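Local coordinates for transcriptional regulator, TetR family (Marinobacter aquaeolei, PDB 3NNR), which probably binds DNA as a transcriptional regulator through an N-terminal helix-turn-helix, at residues Leu35-Ser38 against Pro39-Tyr43. Residues are numbered along the deposited sequence; the frame is centred on the assembly and turned at random.
Sequences LAIS and PGNLY
Ser38 caps helix 39-45 by accepting the backbone N-H of Asn41, three residues on. This is the turn of a helix-turn-helix, in the region predicted to bind DNA in this TetR-family protein. Helix 28-35 ends just before it in a Schellman motif, with Ala36 at positive phi. The Ser38 side chain is short. Ser38 CB lies beside the Pro39 ring, 3.5 Å from Pro39 CD. Its OG sits between the backbone N and the carbonyl carbon (chi1 68°), which turns it over the first turn of the helix. There Ser38 OG accepts Asn41 N at 2.9 Å, with an N-H...O angle of 145°. Ser38 OG also lies 3.4 Å from Asn41 CB. The carbonyl of Ser38 starts the regular helical bonding. Ser38 O accepts Leu42 N at 3.2 Å in a fairly straight bond, and Asn41 N adds a weak one.

Ile37 packs under the same turn and also touches Ile10 of helix 6-21. Its side chain crosses that of Asn41 at about a right angle. CG of Asn41 is anti to the backbone N (chi1 -167°), and the side-chain amide swings back over Ile37. There Asn41 ND2 lies 3.7 Å from Ile37 CB, a van der Waals contact. A glycine in place of Asn41 would probably leave Ile37 CB and CG2 without the amide that covers them, and Ser38 OG without its neighbouring CB. On the inner side Leu42 reaches Thr28 and Ala32 of helix 28-35. The methyl Ile37 CD1 ends 3.8 Å from Leu42 N and 4.1 Å from Leu42 CB.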
ATOM      1  N   LEU A  35      10.606   3.949 -30.322  1.00 69.50           N
ATOM      2  CA  LEU A  35      10.912   5.267 -30.898  1.00 69.23           C
ATOM      3  C   LEU A  35      11.599   5.285 -32.264  1.00 67.55           C
ATOM      4  O   LEU A  35      11.759   6.368 -32.818  1.00 69.40           O
ATOM      5  CB  LEU A  35      11.732   6.099 -29.909  1.00 68.85           C
ATOM      6  CG  LEU A  35      11.012   6.632 -28.689  1.00 66.05           C
ATOM      7  CD1 LEU A  35      12.051   7.361 -27.859  1.00 66.52           C
ATOM      8  CD2 LEU A  35       9.877   7.567 -29.116  1.00 68.57           C
ATOM      9  N   ALA A  36      11.959   4.126 -32.821  1.00 66.15           N
ATOM     10  CA  ALA A  36      12.651   4.045 -34.135  1.00 69.43           C
ATOM     11  C   ALA A  36      13.989   4.850 -34.178  1.00 68.67           C
ATOM     12  O   ALA A  36      14.276   5.525 -35.162  1.00 72.45           O
ATOM     13  CB  ALA A  36      11.694   4.444 -35.300  1.00 70.13           C
ATOM     14  N   ILE A  37      14.731   4.817 -33.059  1.00 65.05           N
ATOM     15  CA  ILE A  37      16.047   5.422 -32.904  1.00 64.52           C
ATOM     16  C   ILE A  37      16.991   4.277 -32.578  1.00 63.57           C
ATOM     17  O   ILE A  37      16.580   3.315 -31.964  1.00 64.79           O
ATOM     18  CB  ILE A  37      16.117   6.543 -31.805  1.00 62.71           C
ATOM     19  CG1 ILE A  37      15.829   6.034 -30.383  1.00 57.22           C
ATOM     20  CG2 ILE A  37      15.164   7.670 -32.157  1.00 61.77           C
ATOM     21  CD1 ILE A  37      16.246   7.038 -29.284  1.00 51.41           C
ATOM     22  N   SER A  38      18.246   4.367 -32.995  1.00 65.19           N
ATOM     23  CA  SER A  38      19.192   3.289 -32.721  1.00 64.58           C
ATOM     24  C   SER A  38      19.471   3.166 -31.211  1.00 62.12           C
ATOM     25  O   SER A  38      19.197   4.108 -30.461  1.00 62.11           O
ATOM     26  CB  SER A  38      20.515   3.552 -33.427  1.00 64.68           C
ATOM     27  OG  SER A  38      21.144   4.674 -32.845  1.00 68.80           O
ATOM     28  N   PRO A  39      19.990   2.004 -30.761  1.00 61.60           N
ATOM     29  CA  PRO A  39      20.428   1.879 -29.360  1.00 59.96           C
ATOM     30  C   PRO A  39      21.465   2.973 -29.001  1.00 60.72           C
ATOM     31  O   PRO A  39      21.397   3.601 -27.922  1.00 62.01           O
ATOM     32  CB  PRO A  39      21.056   0.481 -29.315  1.00 59.95           C
ATOM     33  CG  PRO A  39      20.379  -0.281 -30.416  1.00 64.05           C
ATOM     34  CD  PRO A  39      19.979   0.696 -31.464  1.00 61.29           C
ATOM     35  N   GLY A  40      22.404   3.200 -29.912  1.00 60.39           N
ATOM     36  CA  GLY A  40      23.384   4.265 -29.744  1.00 62.55           C
ATOM     37  C   GLY A  40      22.798   5.659 -29.559  1.00 58.76           C
ATOM     38  O   GLY A  40      23.336   6.441 -28.801  1.00 56.58           O
ATOM     39  N   ASN A  41      21.702   5.954 -30.263  1.00 59.63           N
ATOM     40  CA  ASN A  41      21.017   7.252 -30.161  1.00 58.05           C
ATOM     41  C   ASN A  41      20.455   7.406 -28.760  1.00 56.59           C
ATOM     42  O   ASN A  41      20.609   8.458 -28.178  1.00 59.33           O
ATOM     43  CB  ASN A  41      19.941   7.378 -31.239  1.00 58.08           C
ATOM     44  CG  ASN A  41      19.393   8.808 -31.421  1.00 59.81           C
ATOM     45  OD1 ASN A  41      19.500   9.671 -30.544  1.00 65.51           O
ATOM     46  ND2 ASN A  41      18.785   9.050 -32.601  1.00 59.37           N
ATOM     47  N   LEU A  42      19.837   6.349 -28.232  1.00 53.73           N
ATOM     48  CA  LEU A  42      19.291   6.341 -26.873  1.00 54.89           C
ATOM     49  C   LEU A  42      20.425   6.466 -25.849  1.00 57.53           C
ATOM     50  O   LEU A  42      20.294   7.209 -24.876  1.00 62.17           O
ATOM     51  CB  LEU A  42      18.513   5.038 -26.586  1.00 52.88           C
ATOM     52  CG  LEU A  42      17.447   5.057 -25.485  1.00 51.71           C
ATOM     53  CD1 LEU A  42      16.924   3.652 -25.288  1.00 60.61           C
ATOM     54  CD2 LEU A  42      17.896   5.553 -24.161  1.00 59.70           C
ATOM     55  N   TYR A  43      21.526   5.746 -26.070  1.00 55.83           N
ATOM     56  CA  TYR A  43      22.669   5.811 -25.169  1.00 54.34           C
ATOM     57  C   TYR A  43      23.246   7.237 -25.018  1.00 56.83           C
ATOM     58  O   TYR A  43      23.675   7.596 -23.920  1.00 58.83           O
ATOM     59  CB  TYR A  43      23.733   4.786 -25.582  1.00 57.07           C
ATOM     60  CG  TYR A  43      24.906   4.656 -24.611  1.00 60.02           C
ATOM     61  CD1 TYR A  43      24.828   3.845 -23.476  1.00 61.84           C
ATOM     62  CD2 TYR A  43      26.098   5.323 -24.845  1.00 48.79           C
ATOM     63  CE1 TYR A  43      25.921   3.737 -22.589  1.00 66.62           C
ATOM     64  CE2 TYR A  43      27.180   5.221 -23.974  1.00 66.24           C
ATOM     65  CZ  TYR A  43      27.089   4.428 -22.854  1.00 64.53           C
ATOM     66  OH  TYR A  43      28.166   4.355 -22.016  1.00 68.26           O
TER